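Local coordinates for protein hydrazine synthase subunit alpha (Candidatus Kuenenia stuttgartiensis, PDB 5C2V) that catalyses, within the hydrazine synthase complex, the condensation of ammonia with hydroxylamine made in the gamma subunit, yielding hydrazine, at residues S226-P231 / F241-A246; R256-V261 / Y273-G278; G278-T283 / P321-Y326; S284-A289 / I298-S303. All blocks are in the same frame, centred on the assembly; numbering follows the deposited sequence.

In the fold
From the N-terminal side, contact 1 closes the hairpin of strands 228-233 and 239-245, the first half of a four-stranded antiparallel sheet that fits one blade of the six-bladed propeller. Contact 2 completes that sheet: strand 256-262, hydrogen-bonded to 239-245, pairs with the end of strand 270-273, and the chain beyond carries the zinc ligand. Contact 3 starts at Gly278, which it shares with contact 2, and ties this loop to the turn before strand 327-328. Contact 4, the first hairpin of the next sheet, lies entirely within the span bridged by contact 3. No contacts cross; contact 4 touches the other three, joining neighbouring sheets.

Contact 1. Residues S226-P231 / F241-A246; sequences SSNFDP and FSSVQA
Phe229 and Ser242 face each other across an antiparallel hairpin. CB of Ser242 lies 3.8 Å from the centroid of the Phe229 ring, 22° off its normal, in a CH-pi contact. With chi1 at 58°, the ring carbon CG sits between the backbone N and carbonyl carbon of Phe229, and this swings the ring over its cross-strand neighbour. Beneath it the backbones close a two-bond ring: Phe229 N to Ser242 O and Ser242 N to Phe229 O, both 3.0 Å. Val244 fills in beside the pair, its CG2 at the ring edge 3.9 Å from Phe229 CE1; a branched residue suits this strand position.

The face of Asn228 and Ser243 is more polar, though Phe241 shares it. Ser243 OG donates to Asn228 OD1 at 2.8 Å, in the plane of the amide carbonyl, and OD1 also accepts from Asn224. CE2 of Phe241 rests 3.7 Å from Asn228 CG, with ring and amide planes 68° apart.

The whole contact is buried, but side chains meet more sparsely at the Ser226 hydroxyl, 3.8 Å from OG to Ala246 CB, and at Asp230, which leaves the hairpin to take the amide hydrogen of Gln288. Ser242 OG likewise bonds to Arg286 O. Buried polar groups are thus matched within the hairpin, as Ser243 with Asn228, or beyond it, as Ser242 and Asp230 with the adjacent sheet.

Contact 2. Residues R256-V261 / Y273-G278; sequences RVMICV and YGNCDG. With ZN (zinc ion), chain B; HEC (heme c), chain C.
Asn275 packs against Met258 with its CB while its amide reaches a heme propionate that is itself a zinc ligand. ND2 of Asn275 donates to heme O2A over 3.0 Å, at an angle of 137°. The same O2A binds the zinc ion at 2.1 Å, together with Cys276 SG at 2.3 Å, a water at 2.1 Å and His560. That water donates to O2D of the other propionate, so both propionates of the heme held by the middle domain are drawn into the site.

Met258 supplies the backing. Its chain runs extended beyond CG and lays SD 3.5 Å from Asn275 CB; the flexible thioether fits itself to the small polar side chain. Asn275 CG lies anti to its own backbone N (chi1 -164°), which carries the amide toward the heme.

The strand behind this loop is held by Ile259 and Tyr273, an antiparallel hydrogen-bonded pair: Ile259 N to Tyr273 O and Tyr273 N to Ile259 O. The regular pairing then gives way at Gly274, whose phi of 106° is readily adopted by glycine, and the chain bends toward the metal. Arg256 bends at CD and passes over this turn, its CD resting on Gly274 O at 3.3 Å; the salt bridge of NH2 to Asp277 OD1 is long, 3.9 Å.

Chemically, the zinc couples propeller and heme. A soft sulfur, a histidine nitrogen and a carboxylate oxygen meet on one ion, and the Asn275 hydrogen bond would help to fix the carboxylate's orientation and temper its charge.

Contact 3. Residues G278-T283 / P321-Y326; sequences GEIGGT and PFNKTY
Ile280 lies against one face of the Tyr326 ring, joining two surface loops of the propeller: the one that leads on from the zinc ligand Cys276, and a pair of overlapping turns, the second of them, Asn323 to Tyr326, with type I angles and closed by Tyr326 N to Asn323 O at 3.1 Å. The CG2 methyl of Ile280 stands 3.6 Å above the ring plane, offset toward the rim, 24° off the normal through the centroid in a CH-pi contact. Its other branch reaches farther back along the ring, toward CG and CD1. Tyr326 CG is anti to the backbone N (chi1 -179°), extending the ring away from the turn and over the isoleucine, whose beta branching offers it two arms. The phenol oxygen is held by Lys328 and Glu302.

Asn323, at the start of the second turn, points its amide at the opposite backbone. ND2 makes a weak hydrogen bond to Gly278 O, 3.2 Å long, and OD1 accepts from Tyr273 OH, so an amide serves well in having both a donor and an acceptor. Its plane is 84° from that of the Glu279 carboxylate, and the two side chains cross at about a right angle. Glu279 turns inward instead: OE1 accepts from the N-H groups of Gly274 and Cys276, and OE2 forms a salt bridge with Arg565, making this residue a second-shell support of the zinc loop. On the outer side of the turn, Lys324 pairs with Asp310 of the beta subunit. The closest approach between the Ile280 and Tyr326 side chains is CD1 to CD1, 3.5 Å.

Contact 4. Residues S284-A289 / I298-S303; sequences SGRSQA and IVYVES
Gly285 pairs with Ser303, and Ser287 with Val301, as the two hydrogen-bonded pairs of an antiparallel hairpin. Four backbone bonds result, from Gly285 N to Ser303 O and back, and from Ser287 N to Val301 O and back, with Val301 N to Ser287 O at 2.9 Å. Arg286 and Glu302 form the non-hydrogen-bonded pair between them. Gly285, with no side chain, lets Ser303 OG lie close over its CA; that hydroxyl is engaged with Tyr305 O beyond the hairpin.

The charged interactions across the pair are modest. Arg286 and Glu302 run side by side, pointing the same way, with guanidinium and carboxylate planes 77° apart and a long salt bridge of 3.7 Å from NH1 to OE1. NH1 of Arg286 also gives a weak hydrogen bond, 3.4 Å, to Tyr300 OH at the guanidinium edge. Firmer partners lie outside: Ile280 O receives Arg286 NH2, and Glu302 OE2 meets Lys328.

Apolar contact follows the same residues. The Arg286 stem, straight from CG to NE, runs along the Tyr300 ring, with CG 3.8 Å from Tyr300 CE2. Tyr300 has CG between its backbone N and carbonyl carbon (chi1 61°), which lays the ring beside that stem. Ala289 CB touches Tyr300 CB at 3.8 Å, a small residue past the corner at Gln288, whose amide oxygen bonds to Ser339 N in the following sheet.

The arginine thus works as a buried connector: its stem packs on tyrosine while its head bonds Ile280 O, and more weakly Tyr300 OH and Val257 O, which would probably spread its charge; Lys328 probably helps to balance Glu302.

Contact 1. Residues S226-P231 / F241-A246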
# COMPACT_ATOMS: atom_id res chain seq x y z
N SER D 226 22.41 -0.10 -6.69
CA SER D 226 22.21 -0.86 -5.46
C SER D 226 22.69 -2.29 -5.67
O SER D 226 23.12 -2.64 -6.77
CB SER D 226 20.74 -0.83 -5.02
OG SER D 226 20.41 0.42 -4.45
N SER D 227 22.60 -3.10 -4.63
CA SER D 227 23.24 -4.41 -4.64
C SER D 227 22.54 -5.46 -5.49
O SER D 227 21.34 -5.71 -5.34
CB SER D 227 23.36 -4.93 -3.20
OG SER D 227 24.23 -4.11 -2.44
N ASN D 228 23.30 -6.07 -6.39
CA ASN D 228 22.88 -7.29 -7.08
C ASN D 228 23.63 -8.47 -6.47
O ASN D 228 24.85 -8.41 -6.31
CB ASN D 228 23.15 -7.21 -8.58
CG ASN D 228 22.17 -6.31 -9.30
OD1 ASN D 228 21.04 -6.12 -8.85
ND2 ASN D 228 22.59 -5.76 -10.43
N PHE D 229 22.91 -9.53 -6.12
CA PHE D 229 23.54 -10.62 -5.37
C PHE D 229 22.88 -11.98 -5.57
O PHE D 229 21.86 -12.10 -6.26
CB PHE D 229 23.54 -10.27 -3.88
CG PHE D 229 22.18 -10.01 -3.31
CD1 PHE D 229 21.60 -8.75 -3.40
CD2 PHE D 229 21.47 -11.02 -2.67
CE1 PHE D 229 20.34 -8.51 -2.87
CE2 PHE D 229 20.22 -10.78 -2.14
CZ PHE D 229 19.66 -9.53 -2.24
N ASP D 230 23.47 -12.99 -4.93
CA ASP D 230 23.01 -14.37 -5.00
C ASP D 230 22.73 -14.87 -6.42
O ASP D 230 21.59 -15.19 -6.75
CB ASP D 230 21.76 -14.55 -4.14
CG ASP D 230 22.04 -14.39 -2.66
OD1 ASP D 230 23.15 -13.92 -2.31
OD2 ASP D 230 21.16 -14.72 -1.84
N PRO D 231 23.78 -14.96 -7.26
CA PRO D 231 23.60 -15.45 -8.62
C PRO D 231 23.44 -16.97 -8.68
O PRO D 231 24.03 -17.69 -7.87
CB PRO D 231 24.90 -15.02 -9.32
CG PRO D 231 25.91 -15.02 -8.23
CD PRO D 231 25.18 -14.59 -6.98
N PHE D 241 19.21 -14.11 -10.21
CA PHE D 241 19.70 -13.42 -9.02
C PHE D 241 18.70 -12.42 -8.43
O PHE D 241 17.60 -12.23 -8.95
CB PHE D 241 21.01 -12.69 -9.34
CG PHE D 241 20.88 -11.62 -10.39
CD1 PHE D 241 20.86 -11.94 -11.73
CD2 PHE D 241 20.80 -10.29 -10.02
CE1 PHE D 241 20.75 -10.96 -12.70
CE2 PHE D 241 20.69 -9.30 -10.98
CZ PHE D 241 20.66 -9.63 -12.32
N SER D 242 19.11 -11.80 -7.33
CA SER D 242 18.29 -10.80 -6.64
C SER D 242 18.81 -9.40 -6.92
O SER D 242 20.02 -9.16 -6.93
CB SER D 242 18.28 -11.07 -5.13
OG SER D 242 17.79 -12.36 -4.84
N SER D 243 17.88 -8.48 -7.15
CA SER D 243 18.24 -7.10 -7.47
C SER D 243 17.49 -6.12 -6.58
O SER D 243 16.28 -6.23 -6.40
CB SER D 243 17.94 -6.80 -8.94
OG SER D 243 18.37 -5.50 -9.30
N VAL D 244 18.21 -5.16 -6.02
CA VAL D 244 17.58 -4.15 -5.20
C VAL D 244 17.24 -2.95 -6.06
O VAL D 244 18.13 -2.23 -6.52
CB VAL D 244 18.50 -3.71 -4.04
CG1 VAL D 244 17.85 -2.58 -3.25
CG2 VAL D 244 18.82 -4.88 -3.13
N GLN D 245 15.95 -2.71 -6.28
CA GLN D 245 15.55 -1.52 -7.00
C GLN D 245 15.06 -0.50 -5.99
O GLN D 245 13.92 -0.55 -5.51
CB GLN D 245 14.47 -1.85 -8.03
CG GLN D 245 14.84 -2.98 -8.98
CD GLN D 245 15.89 -2.57 -10.00
OE1 GLN D 245 15.85 -1.47 -10.54
NE2 GLN D 245 16.85 -3.46 -10.25
N ALA D 246 15.96 0.43 -5.66
CA ALA D 246 15.71 1.51 -4.72
C ALA D 246 15.55 2.89 -5.34
O ALA D 246 15.36 3.86 -4.61
CB ALA D 246 16.82 1.54 -3.68

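Contact 2. Residues R256-V261 / Y273-G278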
# COMPACT_ATOMS: atom_id res chain seq x y z
N ARG D 256 12.11 -2.05 -3.73
CA ARG D 256 11.81 -3.48 -3.60
C ARG D 256 12.99 -4.36 -4.00
O ARG D 256 13.82 -3.96 -4.80
CB ARG D 256 10.58 -3.86 -4.43
CG ARG D 256 9.24 -3.58 -3.76
CD ARG D 256 8.08 -4.11 -4.59
NE ARG D 256 7.65 -3.16 -5.61
CZ ARG D 256 6.63 -2.32 -5.46
NH1 ARG D 256 5.94 -2.30 -4.33
NH2 ARG D 256 6.30 -1.49 -6.45
N VAL D 257 13.04 -5.57 -3.45
CA VAL D 257 14.05 -6.55 -3.85
C VAL D 257 13.42 -7.63 -4.72
O VAL D 257 12.63 -8.44 -4.25
CB VAL D 257 14.74 -7.20 -2.63
CG1 VAL D 257 15.73 -8.27 -3.09
CG2 VAL D 257 15.44 -6.15 -1.79
N MET D 258 13.79 -7.63 -6.00
CA MET D 258 13.14 -8.50 -6.98
C MET D 258 14.01 -9.67 -7.41
O MET D 258 15.24 -9.59 -7.41
CB MET D 258 12.75 -7.69 -8.22
CG MET D 258 13.94 -7.23 -9.06
SD MET D 258 13.48 -6.73 -10.73
CE MET D 258 15.01 -6.02 -11.32
N ILE D 259 13.36 -10.78 -7.76
CA ILE D 259 14.05 -11.88 -8.41
C ILE D 259 14.03 -11.65 -9.91
O ILE D 259 12.97 -11.42 -10.50
CB ILE D 259 13.39 -13.23 -8.08
CG1 ILE D 259 13.38 -13.45 -6.57
CG2 ILE D 259 14.12 -14.37 -8.77
CD1 ILE D 259 12.74 -14.76 -6.16
N CYS D 260 15.21 -11.71 -10.53
CA CYS D 260 15.32 -11.46 -11.96
C CYS D 260 16.40 -12.33 -12.61
O CYS D 260 17.09 -13.09 -11.93
CB CYS D 260 15.61 -9.98 -12.23
SG CYS D 260 17.13 -9.38 -11.47
N VAL D 261 16.54 -12.20 -13.93
CA VAL D 261 17.56 -12.93 -14.67
C VAL D 261 18.33 -12.01 -15.61
O VAL D 261 17.84 -10.95 -16.00
CB VAL D 261 16.98 -14.10 -15.49
CG1 VAL D 261 16.26 -15.09 -14.59
CG2 VAL D 261 16.04 -13.58 -16.57
N TYR D 273 10.10 -11.89 -10.80
CA TYR D 273 9.01 -11.67 -9.85
C TYR D 273 9.38 -10.72 -8.71
O TYR D 273 10.51 -10.73 -8.22
CB TYR D 273 8.54 -13.00 -9.26
CG TYR D 273 7.22 -12.92 -8.52
CD1 TYR D 273 6.02 -12.84 -9.21
CD2 TYR D 273 7.18 -12.93 -7.13
CE1 TYR D 273 4.81 -12.76 -8.54
CE2 TYR D 273 5.98 -12.85 -6.45
CZ TYR D 273 4.80 -12.77 -7.16
OH TYR D 273 3.60 -12.70 -6.48
N GLY D 274 8.41 -9.90 -8.29
CA GLY D 274 8.55 -9.10 -7.08
C GLY D 274 8.81 -7.61 -7.22
O GLY D 274 8.84 -6.90 -6.21
N ASN D 275 9.00 -7.11 -8.44
CA ASN D 275 9.30 -5.69 -8.62
C ASN D 275 8.12 -4.80 -9.00
O ASN D 275 8.25 -3.57 -9.04
CB ASN D 275 10.39 -5.53 -9.69
CG ASN D 275 11.03 -4.16 -9.67
OD1 ASN D 275 11.76 -3.82 -8.74
ND2 ASN D 275 10.77 -3.36 -10.70
N CYS D 276 6.95 -5.39 -9.24
CA CYS D 276 5.85 -4.63 -9.83
C CYS D 276 4.62 -4.54 -8.94
O CYS D 276 4.39 -5.40 -8.09
CB CYS D 276 5.48 -5.22 -11.19
SG CYS D 276 6.74 -5.03 -12.48
N ASP D 277 3.82 -3.50 -9.15
CA ASP D 277 2.59 -3.29 -8.39
C ASP D 277 1.61 -4.45 -8.58
O ASP D 277 1.41 -4.93 -9.69
CB ASP D 277 1.92 -1.98 -8.81
CG ASP D 277 2.78 -0.76 -8.52
OD1 ASP D 277 2.74 -0.27 -7.37
OD2 ASP D 277 3.48 -0.30 -9.44
N GLY D 278 1.02 -4.89 -7.47
CA GLY D 278 0.06 -5.97 -7.51
C GLY D 278 0.66 -7.31 -7.11
O GLY D 278 -0.06 -8.23 -6.73
ZN ZN B . 7.51 -3.00 -13.19
FE HEC C . 11.10 0.24 -18.45
CHA HEC C . 10.66 -0.67 -15.14
CHB HEC C . 13.53 -2.16 -18.76
CHC HEC C . 11.84 1.39 -21.62
CHD HEC C . 8.84 2.79 -18.08
NA HEC C . 11.93 -1.15 -17.19
C1A HEC C . 11.61 -1.35 -15.86
C2A HEC C . 12.45 -2.41 -15.35
C3A HEC C . 13.25 -2.83 -16.34
C4A HEC C . 12.94 -2.04 -17.52
CMA HEC C . 14.31 -3.95 -16.26
CAA HEC C . 12.42 -2.96 -13.91
CBA HEC C . 11.60 -4.24 -13.84
CGA HEC C . 10.14 -3.95 -14.10
O1A HEC C . 9.53 -4.66 -14.95
O2A HEC C . 9.59 -3.01 -13.47
NB HEC C . 12.54 -0.20 -19.88
C1B HEC C . 13.23 -1.40 -19.87
C2B HEC C . 13.58 -1.72 -21.24
C3B HEC C . 13.12 -0.75 -22.03
C4B HEC C . 12.46 0.23 -21.19
CMB HEC C . 14.36 -2.97 -21.71
CAB HEC C . 13.28 -0.70 -23.57
CBB HEC C . 14.19 0.48 -23.97
NC HEC C . 10.42 1.77 -19.65
C1C HEC C . 10.94 2.13 -20.88
C2C HEC C . 10.28 3.35 -21.31
C3C HEC C . 9.54 3.79 -20.29
C4C HEC C . 9.55 2.77 -19.25
CMC HEC C . 10.66 4.17 -22.56
CAC HEC C . 8.71 5.09 -20.28
CBC HEC C . 9.28 6.06 -19.23
ND HEC C . 9.94 0.96 -16.85
C1D HEC C . 9.05 2.02 -16.96
C2D HEC C . 8.37 2.20 -15.70
C3D HEC C . 8.94 1.11 -14.78
C4D HEC C . 9.91 0.40 -15.58
CMD HEC C . 7.30 3.25 -15.36
CAD HEC C . 8.58 0.83 -13.30
CBD HEC C . 9.03 2.02 -12.46
CGD HEC C . 8.66 1.78 -11.02
O1D HEC C . 8.78 2.74 -10.22
O2D HEC C . 8.24 0.64 -10.68
O HOH W 1 7.07 -1.59 -11.68

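Contact 3. Residues G278-T283 / P321-Y326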
# COMPACT_ATOMS: atom_id res chain seq x y z
N GLY D 278 1.02 -4.89 -7.47
CA GLY D 278 0.06 -5.97 -7.51
C GLY D 278 0.66 -7.31 -7.11
O GLY D 278 -0.06 -8.23 -6.73
N GLU D 279 1.98 -7.40 -7.18
CA GLU D 279 2.68 -8.64 -6.84
C GLU D 279 2.86 -8.80 -5.33
O GLU D 279 2.90 -7.82 -4.59
CB GLU D 279 4.03 -8.69 -7.56
CG GLU D 279 3.90 -8.78 -9.07
CD GLU D 279 5.22 -8.63 -9.80
OE1 GLU D 279 6.24 -8.41 -9.13
OE2 GLU D 279 5.22 -8.74 -11.04
N ILE D 280 2.97 -10.05 -4.90
CA ILE D 280 2.97 -10.39 -3.48
C ILE D 280 4.35 -10.22 -2.82
O ILE D 280 5.38 -10.41 -3.46
CB ILE D 280 2.47 -11.84 -3.28
CG1 ILE D 280 1.12 -12.03 -3.97
CG2 ILE D 280 2.36 -12.21 -1.81
CD1 ILE D 280 0.53 -13.41 -3.81
N GLY D 281 4.34 -9.86 -1.54
CA GLY D 281 5.55 -9.76 -0.74
C GLY D 281 6.00 -8.37 -0.35
O GLY D 281 6.75 -8.21 0.61
N GLY D 282 5.54 -7.35 -1.08
CA GLY D 282 5.82 -5.98 -0.69
C GLY D 282 7.30 -5.64 -0.54
O GLY D 282 8.08 -5.78 -1.48
N THR D 283 7.67 -5.19 0.65
CA THR D 283 9.04 -4.79 0.95
C THR D 283 9.90 -5.94 1.47
O THR D 283 11.05 -5.73 1.85
CB THR D 283 9.08 -3.65 1.99
OG1 THR D 283 8.38 -4.05 3.17
CG2 THR D 283 8.45 -2.38 1.42
N PRO D 321 6.02 -17.21 -13.83
CA PRO D 321 6.22 -16.47 -12.57
C PRO D 321 5.19 -15.36 -12.37
O PRO D 321 5.47 -14.20 -12.64
CB PRO D 321 7.62 -15.89 -12.72
CG PRO D 321 7.81 -15.75 -14.19
CD PRO D 321 7.06 -16.89 -14.82
N PHE D 322 4.00 -15.74 -11.90
CA PHE D 322 2.96 -14.77 -11.62
C PHE D 322 2.31 -15.06 -10.27
O PHE D 322 2.68 -16.02 -9.59
CB PHE D 322 1.90 -14.78 -12.73
CG PHE D 322 2.47 -14.55 -14.10
CD1 PHE D 322 2.70 -13.26 -14.56
CD2 PHE D 322 2.79 -15.62 -14.92
CE1 PHE D 322 3.23 -13.05 -15.82
CE2 PHE D 322 3.32 -15.41 -16.18
CZ PHE D 322 3.54 -14.12 -16.63
N ASN D 323 1.35 -14.23 -9.88
CA ASN D 323 0.70 -14.36 -8.58
C ASN D 323 -0.11 -15.65 -8.45
O ASN D 323 -0.26 -16.19 -7.35
CB ASN D 323 -0.21 -13.16 -8.32
CG ASN D 323 0.56 -11.86 -8.23
OD1 ASN D 323 1.71 -11.83 -7.81
ND2 ASN D 323 -0.09 -10.77 -8.63
N LYS D 324 -0.62 -16.15 -9.57
CA LYS D 324 -1.45 -17.35 -9.57
C LYS D 324 -0.65 -18.59 -9.18
O LYS D 324 -1.22 -19.57 -8.69
CB LYS D 324 -2.12 -17.54 -10.93
CG LYS D 324 -1.15 -17.68 -12.10
CD LYS D 324 -1.88 -17.75 -13.43
CE LYS D 324 -2.61 -16.44 -13.73
NZ LYS D 324 -3.31 -16.49 -15.04
N THR D 325 0.65 -18.56 -9.41
CA THR D 325 1.52 -19.68 -9.06
C THR D 325 2.23 -19.48 -7.72
O THR D 325 2.97 -20.36 -7.27
CB THR D 325 2.58 -19.93 -10.14
OG1 THR D 325 3.53 -18.86 -10.16
CG2 THR D 325 1.93 -20.06 -11.51
N TYR D 326 2.02 -18.34 -7.08
CA TYR D 326 2.68 -18.03 -5.81
C TYR D 326 2.17 -18.93 -4.68
O TYR D 326 0.99 -19.29 -4.65
CB TYR D 326 2.48 -16.56 -5.44
CG TYR D 326 3.15 -16.15 -4.14
CD1 TYR D 326 2.46 -16.21 -2.93
CD2 TYR D 326 4.46 -15.69 -4.12
CE1 TYR D 326 3.07 -15.84 -1.74
CE2 TYR D 326 5.07 -15.32 -2.93
CZ TYR D 326 4.37 -15.39 -1.75
OH TYR D 326 4.97 -15.02 -0.57

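Contact 4. Residues S284-A289 / I298-S303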
# COMPACT_ATOMS: atom_id res chain seq x y z
N SER D 284 9.34 -7.14 1.50
CA SER D 284 10.08 -8.32 1.95
C SER D 284 11.33 -8.54 1.11
O SER D 284 11.33 -8.29 -0.09
CB SER D 284 9.20 -9.57 1.90
OG SER D 284 8.07 -9.45 2.74
N GLY D 285 12.40 -8.99 1.75
CA GLY D 285 13.62 -9.31 1.03
C GLY D 285 13.48 -10.64 0.32
O GLY D 285 12.88 -11.57 0.85
N ARG D 286 14.01 -10.74 -0.89
CA ARG D 286 14.00 -12.01 -1.61
C ARG D 286 15.43 -12.41 -1.95
O ARG D 286 16.09 -11.77 -2.76
CB ARG D 286 13.15 -11.91 -2.88
CG ARG D 286 11.80 -11.24 -2.66
CD ARG D 286 11.00 -11.15 -3.95
NE ARG D 286 10.00 -10.09 -3.89
CZ ARG D 286 8.73 -10.27 -3.54
NH1 ARG D 286 8.30 -11.49 -3.22
NH2 ARG D 286 7.89 -9.25 -3.51
N SER D 287 15.92 -13.48 -1.32
CA SER D 287 17.32 -13.87 -1.51
C SER D 287 17.51 -15.37 -1.60
O SER D 287 16.61 -16.14 -1.28
CB SER D 287 18.18 -13.30 -0.38
OG SER D 287 17.88 -13.93 0.85
N GLN D 288 18.70 -15.78 -2.04
CA GLN D 288 19.10 -17.19 -2.09
C GLN D 288 18.13 -18.01 -2.94
O GLN D 288 17.73 -19.10 -2.56
CB GLN D 288 19.19 -17.76 -0.67
CG GLN D 288 20.17 -17.01 0.22
CD GLN D 288 19.96 -17.29 1.70
OE1 GLN D 288 19.29 -18.25 2.07
NE2 GLN D 288 20.54 -16.46 2.55
N ALA D 289 17.78 -17.46 -4.10
CA ALA D 289 16.81 -18.10 -4.99
C ALA D 289 17.42 -19.25 -5.78
O ALA D 289 18.48 -19.10 -6.39
CB ALA D 289 16.21 -17.06 -5.94
N ILE D 298 10.75 -21.75 -8.71
CA ILE D 298 11.74 -20.88 -8.10
C ILE D 298 11.43 -20.82 -6.62
O ILE D 298 10.37 -20.35 -6.22
CB ILE D 298 11.73 -19.46 -8.69
CG1 ILE D 298 11.92 -19.50 -10.21
CG2 ILE D 298 12.80 -18.59 -8.04
CD1 ILE D 298 11.84 -18.14 -10.87
N VAL D 299 12.37 -21.30 -5.81
CA VAL D 299 12.21 -21.33 -4.36
C VAL D 299 13.21 -20.37 -3.74
O VAL D 299 14.41 -20.47 -3.98
CB VAL D 299 12.42 -22.74 -3.79
CG1 VAL D 299 12.41 -22.71 -2.27
CG2 VAL D 299 11.35 -23.69 -4.32
N TYR D 300 12.71 -19.43 -2.95
CA TYR D 300 13.56 -18.39 -2.42
C TYR D 300 13.25 -18.05 -0.97
O TYR D 300 12.17 -18.36 -0.46
CB TYR D 300 13.45 -17.12 -3.28
CG TYR D 300 12.06 -16.52 -3.34
CD1 TYR D 300 11.08 -17.07 -4.15
CD2 TYR D 300 11.74 -15.39 -2.60
CE1 TYR D 300 9.81 -16.51 -4.22
CE2 TYR D 300 10.48 -14.83 -2.66
CZ TYR D 300 9.52 -15.39 -3.47
OH TYR D 300 8.26 -14.84 -3.53
N VAL D 301 14.21 -17.42 -0.32
CA VAL D 301 14.05 -16.95 1.05
C VAL D 301 13.36 -15.60 1.04
O VAL D 301 13.87 -14.63 0.48
CB VAL D 301 15.40 -16.84 1.78
CG1 VAL D 301 15.23 -16.09 3.10
CG2 VAL D 301 15.99 -18.22 2.01
N GLU D 302 12.18 -15.56 1.66
CA GLU D 302 11.44 -14.33 1.82
C GLU D 302 11.61 -13.83 3.25
O GLU D 302 11.04 -14.39 4.19
CB GLU D 302 9.96 -14.55 1.49
CG GLU D 302 9.17 -13.28 1.21
CD GLU D 302 7.72 -13.57 0.90
OE1 GLU D 302 7.33 -13.50 -0.28
OE2 GLU D 302 6.96 -13.86 1.85
N SER D 303 12.40 -12.77 3.39
CA SER D 303 12.70 -12.21 4.70
C SER D 303 11.73 -11.09 5.05
O SER D 303 11.40 -10.26 4.20
CB SER D 303 14.14 -11.69 4.73
OG SER D 303 14.32 -10.63 3.81